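Putative hydrolase (Chromobacterium violaceum, PDB 3MCW) probably acts as a hydrolase of the isochorismatase family, with a fold related to that of the nicotinamidases. Local coordinates at residues L17-Q22 with I91-N96; A47-G52 with E83-E88; A106-N111 with L137-C142; T150-D155 with R161-V166. All coordinates share one frame; numbering follows the deposited sequence. Where two conformers were deposited one is given.

Interaction 1: L17-Q22 with I91-N96; sequences LIDMQQ and IAKQTN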
loop_
_atom_site.group_PDB
_atom_site.type_symbol
_atom_site.label_atom_id
_atom_site.label_comp_id
_atom_site.label_asym_id
_atom_site.label_seq_id
_atom_site.Cartn_x
_atom_site.Cartn_y
_atom_site.Cartn_z
ATOM N N LEU A 17 1.492 15.372 7.569
ATOM C CA LEU A 17 1.204 16.007 6.264
ATOM C C LEU A 17 2.189 15.502 5.230
ATOM O O LEU A 17 3.383 15.719 5.379
ATOM C CB LEU A 17 1.277 17.527 6.384
ATOM C CG LEU A 17 0.213 18.179 7.246
ATOM C CD1 LEU A 17 0.434 19.708 7.307
ATOM C CD2 LEU A 17 -1.177 17.838 6.770
ATOM N N ILE A 18 1.683 14.872 4.177
ATOM C CA ILE A 18 2.522 14.153 3.225
ATOM C C ILE A 18 2.705 14.880 1.901
ATOM O O ILE A 18 1.761 15.049 1.123
ATOM C CB ILE A 18 1.987 12.728 3.049
ATOM C CG1 ILE A 18 2.054 11.975 4.389
ATOM C CG2 ILE A 18 2.715 12.021 1.862
ATOM C CD1 ILE A 18 1.356 10.620 4.320
ATOM N N ASP A 19 3.938 15.285 1.661
ATOM C CA ASP A 19 4.427 15.644 0.347
ATOM C C ASP A 19 3.689 16.809 -0.334
ATOM O O ASP A 19 3.577 16.856 -1.552
ATOM C CB ASP A 19 4.452 14.430 -0.603
ATOM C CG ASP A 19 5.369 13.323 -0.168
ATOM O OD1 ASP A 19 6.106 13.450 0.812
ATOM O OD2 ASP A 19 5.315 12.240 -0.835
HETATM N N MSE A 20 3.254 17.770 0.462
HETATM C CA MSE A 20 2.492 18.924 -0.036
HETATM C C MSE A 20 3.460 19.983 -0.550
HETATM O O MSE A 20 3.616 21.044 0.035
HETATM C CB MSE A 20 1.553 19.447 1.035
HETATM C CG MSE A 20 0.400 18.501 1.265
HETATM SE SE MSE A 20 -0.864 18.443 -0.217
HETATM C CE MSE A 20 -1.742 20.106 0.509
ATOM N N GLN A 21 4.085 19.650 -1.665
ATOM C CA GLN A 21 5.147 20.394 -2.313
ATOM C C GLN A 21 4.650 20.920 -3.654
ATOM O O GLN A 21 3.708 20.401 -4.258
ATOM C CB GLN A 21 6.395 19.535 -2.461
ATOM C CG GLN A 21 7.065 19.219 -1.134
ATOM C CD GLN A 21 7.900 17.963 -1.197
ATOM O OE1 GLN A 21 7.405 16.877 -0.874
ATOM N NE2 GLN A 21 9.163 18.091 -1.636
ATOM N N GLN A 22 5.289 21.992 -4.112
ATOM C CA GLN A 22 4.833 22.683 -5.311
ATOM C C GLN A 22 4.930 21.814 -6.567
ATOM O O GLN A 22 4.210 22.056 -7.531
ATOM C CB GLN A 22 5.562 24.004 -5.476
ATOM C CG GLN A 22 5.228 24.974 -4.324
ATOM C CD GLN A 22 6.034 26.239 -4.325
ATOM O OE1 GLN A 22 6.367 26.741 -5.361
ATOM N NE2 GLN A 22 6.375 26.736 -3.141
ATOM N N ILE A 91 10.552 15.443 8.065
ATOM C CA ILE A 91 11.225 14.203 7.744
ATOM C C ILE A 91 11.203 14.009 6.253
ATOM O O ILE A 91 10.137 14.002 5.632
ATOM C CB ILE A 91 10.619 12.993 8.449
ATOM C CG1 ILE A 91 10.738 13.165 9.980
ATOM C CG2 ILE A 91 11.216 11.692 7.977
ATOM C CD1 ILE A 91 10.095 12.087 10.788
ATOM N N ALA A 92 12.378 13.882 5.650
ATOM C CA ALA A 92 12.519 13.664 4.238
ATOM C C ALA A 92 12.525 12.171 3.913
ATOM O O ALA A 92 13.134 11.366 4.634
ATOM C CB ALA A 92 13.834 14.301 3.716
ATOM N N LYS A 93 11.892 11.806 2.821
ATOM C CA LYS A 93 11.882 10.420 2.341
ATOM C C LYS A 93 12.248 10.379 0.879
ATOM O O LYS A 93 12.129 11.365 0.164
ATOM C CB LYS A 93 10.492 9.798 2.530
ATOM C CG LYS A 93 9.399 10.359 1.633
ATOM C CD LYS A 93 8.022 9.743 1.971
ATOM C CE LYS A 93 6.864 10.297 1.158
ATOM N NZ LYS A 93 6.980 10.015 -0.247
ATOM N N GLN A 94 12.664 9.202 0.404
ATOM C CA GLN A 94 13.025 9.012 -1.001
ATOM C C GLN A 94 12.175 7.957 -1.671
ATOM O O GLN A 94 12.339 7.754 -2.853
ATOM C CB GLN A 94 14.488 8.649 -1.151
ATOM C CG GLN A 94 15.394 9.787 -0.810
ATOM C CD GLN A 94 16.826 9.511 -1.205
ATOM O OE1 GLN A 94 17.132 9.038 -2.318
ATOM N NE2 GLN A 94 17.717 9.808 -0.305
ATOM N N THR A 95 11.287 7.287 -0.941
ATOM C CA THR A 95 10.370 6.321 -1.528
ATOM C C THR A 95 8.954 6.742 -1.187
ATOM O O THR A 95 8.729 7.756 -0.559
ATOM C CB THR A 95 10.588 4.862 -1.020
ATOM O OG1 THR A 95 10.052 3.990 -1.991
ATOM C CG2 THR A 95 9.770 4.525 0.232
ATOM N N ASN A 96 7.970 5.927 -1.551
ATOM C CA ASN A 96 6.591 6.339 -1.334
ATOM C C ASN A 96 6.178 6.354 0.120
ATOM O O ASN A 96 5.534 7.284 0.588
ATOM C CB ASN A 96 5.654 5.471 -2.157
ATOM C CG ASN A 96 6.051 5.480 -3.604
ATOM O OD1 ASN A 96 6.692 4.566 -4.102
ATOM N ND2 ASN A 96 5.755 6.581 -4.272
#

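Interaction 2: A47-G52 with E83-E88; sequences AWRARG and EPRPGE. With EDO (1,2-ethanediol), chain K.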
loop_
_atom_site.group_PDB
_atom_site.type_symbol
_atom_site.label_atom_id
_atom_site.label_comp_id
_atom_site.label_asym_id
_atom_site.label_seq_id
_atom_site.Cartn_x
_atom_site.Cartn_y
_atom_site.Cartn_z
ATOM N N ALA A 47 -4.970 24.457 13.400
ATOM C CA ALA A 47 -5.532 23.940 14.620
ATOM C C ALA A 47 -4.491 23.204 15.453
ATOM O O ALA A 47 -4.452 23.361 16.691
ATOM C CB ALA A 47 -6.719 23.058 14.334
ATOM N N TRP A 48 -3.662 22.389 14.808
ATOM C CA TRP A 48 -2.605 21.663 15.506
ATOM C C TRP A 48 -1.639 22.634 16.154
ATOM O O TRP A 48 -1.226 22.433 17.304
ATOM C CB TRP A 48 -1.911 20.652 14.581
ATOM C CG TRP A 48 -2.287 19.224 14.863
ATOM C CD1 TRP A 48 -1.500 18.338 15.532
ATOM C CD2 TRP A 48 -3.504 18.533 14.550
ATOM N NE1 TRP A 48 -2.160 17.148 15.675
ATOM C CE2 TRP A 48 -3.391 17.244 15.093
ATOM C CE3 TRP A 48 -4.673 18.858 13.836
ATOM C CZ2 TRP A 48 -4.376 16.274 14.937
ATOM C CZ3 TRP A 48 -5.679 17.911 13.717
ATOM C CH2 TRP A 48 -5.514 16.613 14.257
ATOM N N ARG A 49 -1.215 23.638 15.417
ATOM C CA ARG A 49 -0.306 24.651 15.942
ATOM C C ARG A 49 -0.941 25.404 17.115
ATOM O O ARG A 49 -0.306 25.598 18.147
ATOM C CB ARG A 49 0.097 25.631 14.843
ATOM C CG ARG A 49 1.054 25.059 13.837
ATOM C CD ARG A 49 1.217 26.004 12.675
ATOM N NE ARG A 49 2.284 25.534 11.783
ATOM C CZ ARG A 49 2.494 25.943 10.548
ATOM N NH1 ARG A 49 1.693 26.795 9.946
ATOM N NH2 ARG A 49 3.550 25.483 9.893
ATOM N N ALA A 50 -2.186 25.830 16.953
ATOM C CA ALA A 50 -2.869 26.610 17.980
ATOM C C ALA A 50 -3.016 25.807 19.264
ATOM O O ALA A 50 -2.928 26.375 20.341
ATOM C CB ALA A 50 -4.221 27.083 17.456
ATOM N N ARG A 51 -3.208 24.493 19.148
ATOM C CA ARG A 51 -3.410 23.611 20.283
ATOM C C ARG A 51 -2.099 23.038 20.812
ATOM O O ARG A 51 -2.098 22.372 21.862
ATOM C CB ARG A 51 -4.393 22.500 19.923
ATOM C CG ARG A 51 -5.844 22.983 19.731
ATOM C CD ARG A 51 -6.716 21.830 19.289
ATOM N NE ARG A 51 -8.122 22.193 19.067
ATOM C CZ ARG A 51 -9.018 22.405 20.012
ATOM N NH1 ARG A 51 -8.695 22.317 21.300
ATOM N NH2 ARG A 51 -10.275 22.732 19.679
ATOM N N GLY A 52 -0.991 23.271 20.118
ATOM C CA GLY A 52 0.279 22.726 20.571
ATOM C C GLY A 52 0.369 21.214 20.499
ATOM O O GLY A 52 1.063 20.600 21.305
ATOM N N GLU A 83 3.432 25.517 4.633
ATOM C CA GLU A 83 4.876 25.613 4.812
ATOM C C GLU A 83 5.231 25.394 6.292
ATOM O O GLU A 83 4.613 25.983 7.184
ATOM C CB GLU A 83 5.428 26.964 4.309
ATOM C CG GLU A 83 6.964 27.156 4.383
ATOM C CD GLU A 83 7.357 28.612 4.136
ATOM O OE1 GLU A 83 6.508 29.362 3.593
ATOM O OE2 GLU A 83 8.493 28.998 4.486
ATOM N N PRO A 84 6.269 24.576 6.551
ATOM C CA PRO A 84 6.707 24.433 7.935
ATOM C C PRO A 84 7.212 25.738 8.520
ATOM O O PRO A 84 7.675 26.621 7.813
ATOM C CB PRO A 84 7.816 23.382 7.845
ATOM C CG PRO A 84 7.527 22.627 6.577
ATOM C CD PRO A 84 6.990 23.661 5.631
ATOM N N ARG A 85 7.186 25.804 9.837
ATOM C CA ARG A 85 7.728 26.911 10.586
ATOM C C ARG A 85 8.855 26.467 11.491
ATOM O O ARG A 85 9.099 25.271 11.664
ATOM C CB ARG A 85 6.616 27.575 11.353
ATOM C CG ARG A 85 5.720 28.342 10.428
ATOM C CD ARG A 85 4.577 28.952 11.146
ATOM N NE ARG A 85 3.655 29.594 10.207
ATOM C CZ ARG A 85 2.423 29.983 10.520
ATOM N NH1 ARG A 85 1.948 29.902 11.766
ATOM N NH2 ARG A 85 1.655 30.504 9.585
ATOM N N PRO A 86 9.601 27.434 12.036
ATOM C CA PRO A 86 10.812 27.080 12.754
ATOM C C PRO A 86 10.546 26.129 13.886
ATOM O O PRO A 86 9.581 26.301 14.653
ATOM C CB PRO A 86 11.353 28.435 13.222
ATOM C CG PRO A 86 10.845 29.357 12.215
ATOM C CD PRO A 86 9.513 28.887 11.825
ATOM N N GLY A 87 11.396 25.125 14.007
ATOM C CA GLY A 87 11.282 24.169 15.080
ATOM C C GLY A 87 10.365 23.002 14.797
ATOM O O GLY A 87 10.329 22.059 15.571
ATOM N N GLU A 88 9.578 23.064 13.734
ATOM C CA GLU A 88 8.668 21.942 13.412
ATOM C C GLU A 88 9.454 20.818 12.766
ATOM O O GLU A 88 10.385 21.038 11.995
ATOM C CB GLU A 88 7.534 22.409 12.497
ATOM C CG GLU A 88 6.597 23.368 13.216
ATOM C CD GLU A 88 5.432 23.828 12.391
ATOM O OE1 GLU A 88 5.460 23.713 11.139
ATOM O OE2 GLU A 88 4.492 24.386 12.999
HETATM C C1 EDO K . -6.763 19.213 23.029
HETATM O O1 EDO K . -6.966 19.292 24.459
HETATM C C2 EDO K . -5.858 20.319 22.596
HETATM O O2 EDO K . -6.505 21.590 22.614
HETATM O O HOH W 1 2.463 27.624 7.275
#

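Interaction 3: A106-N111 with L137-C142; sequences ALLRAN and LGFAVC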
loop_
_atom_site.group_PDB
_atom_site.type_symbol
_atom_site.label_atom_id
_atom_site.label_comp_id
_atom_site.label_asym_id
_atom_site.label_seq_id
_atom_site.Cartn_x
_atom_site.Cartn_y
_atom_site.Cartn_z
ATOM N N ALA A 106 10.247 4.669 14.726
ATOM C CA ALA A 106 10.905 4.724 16.029
ATOM C C ALA A 106 10.601 6.031 16.764
ATOM O O ALA A 106 10.449 6.046 17.983
ATOM C CB ALA A 106 12.407 4.503 15.869
ATOM N N LEU A 107 10.547 7.143 16.039
ATOM C CA LEU A 107 10.229 8.429 16.647
ATOM C C LEU A 107 8.822 8.413 17.238
ATOM O O LEU A 107 8.582 8.872 18.361
ATOM C CB LEU A 107 10.381 9.544 15.586
ATOM C CG LEU A 107 9.997 10.924 16.083
ATOM C CD1 LEU A 107 10.971 11.410 17.142
ATOM C CD2 LEU A 107 9.876 11.905 14.908
ATOM N N LEU A 108 7.852 7.907 16.469
ATOM C CA LEU A 108 6.485 7.834 16.957
ATOM C C LEU A 108 6.385 6.986 18.227
ATOM O O LEU A 108 5.775 7.391 19.214
ATOM C CB LEU A 108 5.563 7.284 15.858
ATOM C CG LEU A 108 5.417 8.128 14.581
ATOM C CD1 LEU A 108 4.588 7.380 13.544
ATOM C CD2 LEU A 108 4.765 9.473 14.888
ATOM N N ARG A 109 6.999 5.810 18.182
ATOM C CA ARG A 109 6.884 4.901 19.321
ATOM C C ARG A 109 7.606 5.447 20.565
ATOM O O ARG A 109 7.109 5.303 21.668
ATOM C CB ARG A 109 7.403 3.515 18.984
ATOM C CG ARG A 109 6.594 2.807 17.880
ATOM C CD ARG A 109 6.970 1.355 17.793
ATOM N NE ARG A 109 6.311 0.652 16.700
ATOM C CZ ARG A 109 5.051 0.299 16.693
ATOM N NH1 ARG A 109 4.265 0.509 17.738
ATOM N NH2 ARG A 109 4.579 -0.275 15.595
ATOM N N ALA A 110 8.746 6.120 20.375
ATOM C CA ALA A 110 9.504 6.656 21.520
ATOM C C ALA A 110 8.692 7.708 22.265
ATOM O O ALA A 110 8.854 7.901 23.488
ATOM C CB ALA A 110 10.816 7.233 21.063
ATOM N N ASN A 111 7.765 8.371 21.564
ATOM C CA ASN A 111 6.959 9.444 22.148
ATOM C C ASN A 111 5.513 9.070 22.401
ATOM O O ASN A 111 4.751 9.907 22.853
ATOM C CB ASN A 111 7.086 10.684 21.278
ATOM C CG ASN A 111 8.460 11.257 21.337
ATOM O OD1 ASN A 111 8.798 11.933 22.299
ATOM N ND2 ASN A 111 9.285 10.972 20.334
ATOM N N LEU A 137 1.438 -1.634 10.875
ATOM C CA LEU A 137 2.384 -1.496 11.989
ATOM C C LEU A 137 1.668 -1.314 13.332
ATOM O O LEU A 137 2.317 -1.334 14.374
ATOM C CB LEU A 137 3.348 -0.329 11.740
ATOM C CG LEU A 137 4.408 -0.568 10.652
ATOM C CD1 LEU A 137 5.131 0.738 10.334
ATOM C CD2 LEU A 137 5.410 -1.664 11.041
ATOM N N GLY A 138 0.365 -1.106 13.334
ATOM C CA GLY A 138 -0.431 -0.980 14.548
ATOM C C GLY A 138 -0.766 0.424 14.994
ATOM O O GLY A 138 -1.207 0.626 16.101
ATOM N N PHE A 139 -0.523 1.412 14.142
ATOM C CA PHE A 139 -0.952 2.790 14.435
ATOM C C PHE A 139 -2.431 2.916 14.149
ATOM O O PHE A 139 -2.991 2.267 13.264
ATOM C CB PHE A 139 -0.161 3.772 13.575
ATOM C CG PHE A 139 1.273 3.811 13.947
ATOM C CD1 PHE A 139 1.701 4.632 14.960
ATOM C CD2 PHE A 139 2.214 3.050 13.280
ATOM C CE1 PHE A 139 3.011 4.647 15.347
ATOM C CE2 PHE A 139 3.555 3.051 13.662
ATOM C CZ PHE A 139 3.945 3.847 14.713
ATOM N N ALA A 140 -3.092 3.765 14.939
ATOM C CA ALA A 140 -4.509 4.129 14.771
ATOM C C ALA A 140 -4.536 5.355 13.857
ATOM O O ALA A 140 -4.155 6.444 14.265
ATOM C CB ALA A 140 -5.121 4.434 16.097
ATOM N N VAL A 141 -4.998 5.169 12.631
ATOM C CA VAL A 141 -4.901 6.197 11.607
ATOM C C VAL A 141 -6.271 6.736 11.231
ATOM O O VAL A 141 -7.196 5.978 10.937
ATOM C CB VAL A 141 -4.237 5.660 10.320
ATOM C CG1 VAL A 141 -4.170 6.736 9.272
ATOM C CG2 VAL A 141 -2.884 5.055 10.637
ATOM N N CYS A 142 -6.388 8.066 11.259
ATOM C CA CYS A 142 -7.543 8.784 10.663
ATOM C C CYS A 142 -7.027 9.456 9.418
ATOM O O CYS A 142 -6.113 10.270 9.470
ATOM C CB CYS A 142 -8.120 9.888 11.559
ATOM S SG CYS A 142 -8.795 9.328 13.109
HETATM O O HOH W 2 1.458 -0.371 17.608
#

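Interaction 4: T150-D155 with R161-V166; sequences TFDKTD and RSADEV. With EDO (1,2-ethanediol), chain J.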
loop_
_atom_site.group_PDB
_atom_site.type_symbol
_atom_site.label_atom_id
_atom_site.label_comp_id
_atom_site.label_asym_id
_atom_site.label_seq_id
_atom_site.Cartn_x
_atom_site.Cartn_y
_atom_site.Cartn_z
ATOM N N THR A 150 -5.533 13.364 -5.601
ATOM C CA THR A 150 -4.799 12.531 -6.514
ATOM C C THR A 150 -5.103 12.973 -7.948
ATOM O O THR A 150 -5.673 14.051 -8.145
ATOM C CB THR A 150 -5.051 11.035 -6.236
ATOM O OG1 THR A 150 -4.070 10.273 -6.939
ATOM C CG2 THR A 150 -6.492 10.624 -6.573
ATOM N N PHE A 151 -4.684 12.146 -8.901
ATOM C CA PHE A 151 -4.663 12.490 -10.311
ATOM C C PHE A 151 -5.404 11.441 -11.114
ATOM O O PHE A 151 -5.507 10.265 -10.747
ATOM C CB PHE A 151 -3.231 12.617 -10.820
ATOM C CG PHE A 151 -2.427 13.601 -10.043
ATOM C CD1 PHE A 151 -2.529 14.971 -10.292
ATOM C CD2 PHE A 151 -1.623 13.197 -8.995
ATOM C CE1 PHE A 151 -1.858 15.879 -9.549
ATOM C CE2 PHE A 151 -0.908 14.136 -8.260
ATOM C CZ PHE A 151 -1.037 15.479 -8.553
ATOM N N ASP A 152 -5.891 11.846 -12.288
ATOM C CA ASP A 152 -6.468 10.908 -13.254
ATOM C C ASP A 152 -5.448 9.801 -13.549
ATOM O O ASP A 152 -4.238 10.023 -13.564
ATOM C CB ASP A 152 -6.765 11.608 -14.596
ATOM C CG ASP A 152 -7.892 12.629 -14.560
ATOM O OD1 ASP A 152 -8.420 12.962 -13.481
ATOM O OD2 ASP A 152 -8.245 13.100 -15.661
ATOM N N LYS A 153 -5.947 8.607 -13.822
ATOM C CA LYS A 153 -5.054 7.527 -14.247
ATOM C C LYS A 153 -5.846 6.510 -15.044
ATOM O O LYS A 153 -6.986 6.186 -14.747
ATOM C CB LYS A 153 -4.316 6.843 -13.074
ATOM C CG LYS A 153 -3.154 5.917 -13.531
ATOM C CD LYS A 153 -2.396 5.249 -12.421
ATOM C CE LYS A 153 -1.403 6.180 -11.769
ATOM N NZ LYS A 153 -0.440 6.808 -12.739
ATOM N N THR A 154 -5.197 5.987 -16.063
ATOM C CA THR A 154 -5.776 4.919 -16.884
ATOM C C THR A 154 -5.534 3.584 -16.181
ATOM O O THR A 154 -4.398 3.302 -15.789
ATOM C CB THR A 154 -5.198 4.909 -18.287
ATOM O OG1 THR A 154 -5.331 6.208 -18.877
ATOM C CG2 THR A 154 -5.895 3.887 -19.167
ATOM N N ASP A 155 -6.576 2.783 -16.031
ATOM C CA ASP A 155 -6.409 1.485 -15.375
ATOM C C ASP A 155 -5.729 0.519 -16.330
ATOM O O ASP A 155 -5.481 0.810 -17.501
ATOM C CB ASP A 155 -7.732 0.982 -14.761
ATOM C CG ASP A 155 -8.729 0.403 -15.751
ATOM O OD1 ASP A 155 -8.383 0.084 -16.892
ATOM O OD2 ASP A 155 -9.879 0.214 -15.307
ATOM N N ARG A 161 -9.731 6.634 -15.749
ATOM C CA ARG A 161 -10.393 6.953 -14.491
ATOM C C ARG A 161 -10.089 8.385 -14.081
ATOM O O ARG A 161 -8.933 8.825 -14.149
ATOM C CB ARG A 161 -9.943 5.965 -13.396
ATOM C CG ARG A 161 -10.260 4.515 -13.680
ATOM C CD ARG A 161 -11.761 4.304 -13.667
ATOM N NE ARG A 161 -12.109 2.907 -13.586
ATOM C CZ ARG A 161 -13.294 2.421 -13.903
ATOM N NH1 ARG A 161 -14.232 3.211 -14.412
ATOM N NH2 ARG A 161 -13.502 1.126 -13.802
ATOM N N SER A 162 -11.104 9.117 -13.654
ATOM C CA SER A 162 -10.852 10.433 -13.127
ATOM C C SER A 162 -10.123 10.353 -11.803
ATOM O O SER A 162 -10.223 9.369 -11.084
ATOM C CB SER A 162 -12.172 11.195 -12.943
ATOM O OG SER A 162 -12.901 10.624 -11.853
ATOM N N ALA A 163 -9.528 11.461 -11.410
ATOM C CA ALA A 163 -8.923 11.583 -10.075
ATOM C C ALA A 163 -9.953 11.250 -9.024
ATOM O O ALA A 163 -9.637 10.605 -8.024
ATOM C CB ALA A 163 -8.381 12.986 -9.885
ATOM N N ASP A 164 -11.194 11.706 -9.174
ATOM C CA ASP A 164 -12.262 11.376 -8.222
ATOM C C ASP A 164 -12.451 9.871 -8.063
ATOM O O ASP A 164 -12.596 9.338 -6.971
ATOM C CB ASP A 164 -13.598 12.001 -8.656
ATOM C CG ASP A 164 -13.576 13.505 -8.584
ATOM O OD1 ASP A 164 -13.803 14.108 -9.645
ATOM O OD2 ASP A 164 -13.330 14.073 -7.496
ATOM N N GLU A 165 -12.472 9.168 -9.204
ATOM C CA GLU A 165 -12.663 7.725 -9.188
ATOM C C GLU A 165 -11.469 7.023 -8.559
ATOM O O GLU A 165 -11.636 6.060 -7.816
ATOM C CB GLU A 165 -12.907 7.220 -10.610
ATOM C CG GLU A 165 -14.250 7.634 -11.184
ATOM C CD GLU A 165 -14.402 7.225 -12.633
ATOM O OE1 GLU A 165 -13.581 7.564 -13.486
ATOM O OE2 GLU A 165 -15.393 6.528 -12.896
ATOM N N VAL A 166 -10.265 7.468 -8.881
ATOM C CA VAL A 166 -9.042 6.902 -8.300
ATOM C C VAL A 166 -9.064 7.074 -6.784
ATOM O O VAL A 166 -8.789 6.143 -6.034
ATOM C CB VAL A 166 -7.788 7.541 -8.946
ATOM C CG1 VAL A 166 -6.514 7.110 -8.237
ATOM C CG2 VAL A 166 -7.735 7.249 -10.448
HETATM C C1 EDO J . -12.298 11.139 -16.696
HETATM O O1 EDO J . -12.436 9.717 -16.852
HETATM C C2 EDO J . -10.883 11.702 -16.516
HETATM O O2 EDO J . -9.775 11.018 -17.135
#

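Interaction 1: L17-Q22 with I91-N96
The carboxylate of Asp19 overlaps the last two atoms of the Lys93 side chain, the two residues reaching toward each other from opposite directions. Lys93 NZ gives a hydrogen bond of 2.8 Å to Asp19 OD2, received on the syn lone pair, and the pair is also a salt bridge. The methylene before it lies against the whole carboxylate, with Lys93 CE 3.2 Å from Asp19 OD2 and 3.3 Å from Asp19 OD1. Lys93 runs straight as far as CE and then bends at its final torsion (chi4 64°), which turns NZ back onto its own loop. There it donates to Thr95 O at 2.9 Å and, weakly, to Asn96 O at 3.2 Å. His60 ND1 and Ser126 OG also hydrogen-bond to NZ, and Ser126 OG has a weak bond to Asp19 OD2 as well. Asp19 follows strand 14-18 and Lys93 ends strand 89-93, with strand 55-60 between them; Ile58 and His60 of that middle strand touch Asp19. Both residues are buried. The second subunit reaches the neighbouring Asn96 through Glu177 and Asn136. Lys93 NZ, Asp19 OD2 and Ser126 OG lie within bonding distance of one another. Asp19 and Lys93 probably correspond to the Asp and Lys of the Asp-Lys-Cys triad of isochorismatase-like hydrolases, with Ser126 apparently where the cysteine usually stands. A hydroxyl there makes the usual thiol chemistry unlikely, leaving the activity uncertain.

Interaction 2: A47-G52 with E83-E88
Arg49 grips Glu88 side-on with two nitrogens, one to each carboxylate oxygen. Arg49 NH2 meets Glu88 OE1 at 2.9 Å in a nearly straight bond (175°), and Arg49 NE meets Glu88 OE2 at 2.8 Å with more bend. Both oxygens use their syn lone pairs, and the two groups are nearly coplanar. The same NH2 also donates to Glu83 O at 3.0 Å, in the guanidinium plane, while a water joins Arg49 NH1 to Glu83 O. Over one face lies Arg85, its guanidinium stacked on that of Arg49, centres 4.1 Å and planes 16° apart. The negative charge of Glu88 and the dipole of the Glu83 carbonyl probably ease this pairing of like groups. Further out, Arg85 N donates to Glu88 OE1 at 3.0 Å, and His57 of strand 55-60 bonds to the same oxygen; the carboxylate is thus held both along its edge and, by Arg85 N, from above its plane. A type II turn brings Arg85 and Glu88 round to Arg49. The arrangement is a bidentate surface salt bridge between the last turn of helix 37-51 and the loop entering strand 89-93, outermost in this chain's parallel sheet, in the three-layer alpha/beta fold of the isochorismatase family.

Interaction 3: A106-N111 with L137-C142
Leu137 O receives the shortest polar bond of this contact, from Arg109 NH2 at 2.8 Å. The oxygen lies in the guanidinium plane, but the bond is bent (142°) and the donor is tilted from the carbonyl plane. In this alpha/beta fold the carbonyl belongs to the C-terminal end of helix 123-136, closed by a Schellman motif in which Gly138 takes positive phi. A cationic side chain there would probably be favoured by the helix dipole. A water adds to the link, accepting from Arg109 NH1 at 2.9 Å and donating weakly to Leu137 O and Gly138 O. Arg109 CB does not point at the 137-142 segment; the extended chain carries the guanidinium across, turning only at its last torsion (chi4 -74°). Glu105, one turn earlier, forms a salt bridge with Arg109 NE and so helps to set the group in place. One face of the guanidinium rests over Phe139, with CZ 4.2 Å above the plane near its centre, though the ring itself is met obliquely. On the opposite side of the ring plane from Arg109, Leu108 packs on the CE1-CZ end, and both side chains touch Leu116 of strand 115-121. Helix 104-111 is thereby joined to the turn leading into strand 140-149, while Leu137 packs on Ile100 of the second subunit. Leu108 touches Phe139 CE1 with two carbons, CD1 at 3.6 Å and CB at 3.7 Å.

Interaction 4: T150-D155 with R161-V166
Asp152 swings its carboxylate to the side of its backbone N (chi1 -69°), and the small second torsion (chi2 7°) leaves OD1 over the first turn of the helix that starts at Ala163. Asp152 OD1 accepts from Ala163 N at 2.8 Å, the N-H arriving from above the carboxylate plane. Asp152 OD2, on the other branch, takes a weak bond from an ethanediol molecule, probably a remnant of crystallisation. Next along the chain, Lys153 and Arg161 form an antiparallel hydrogen-bonded pair: Lys153 N to Arg161 O and Arg161 N to Lys153 O are both 3.0 Å. This two-stranded ribbon, 153-154 with 160-161, leads directly into helix 163-174, whose start is a capping box. Glu165 N donates to Ser162 OG at 3.1 Å, and Ser162 N returns a 2.9 Å bond to Glu165 OE1 on its anti lone pair. Toward the 150-152 backbone, Ala163 CB lies against Thr150 and Phe151, 3.4 Å from Thr150 O. Val166 CG1 sits 3.9 Å from Thr150 CG2, while Val166 CG2 lies against Phe151 O. Thr150 OG1 is hydrogen-bonded to Ser124. Arg161 bends at chi2 (-67°) toward Asp155, but the guanidinium and carboxylate planes stand nearly perpendicular and the salt bridge, to Asp155 OD2, is long. Asp155 OD1 accepts from the backbone N atoms of His157 and Arg159. Arg161 NH2 makes its stronger salt bridge with Glu165 OE2 of the second subunit, and the reciprocal pair forms from Glu165 of this chain to Arg161 of the second subunit.

In the fold
From the N terminus, the chain leaves strand 14-18 and returns at strand 89-93, where interaction 1 closes a long loop. Interaction 2 lies wholly within that loop, closing a shorter one between helix 37-51 and the approach to strand 89-93. Interactions 3 and 4 follow in series: the third joins helix 104-111 to the start of strand 140-149, and the fourth folds the chain beyond that strand back onto the start of helix 163-174. None of the loops cross. Interactions 1 and 3 touch through Ile91 CD1 and Leu107 CD2, 4.1 Å apart. Interactions 2 and 4 lie on opposite sides of the chain's centre, their own centres about 32 Å apart. Interactions 1, 3 and 4 all meet the second subunit.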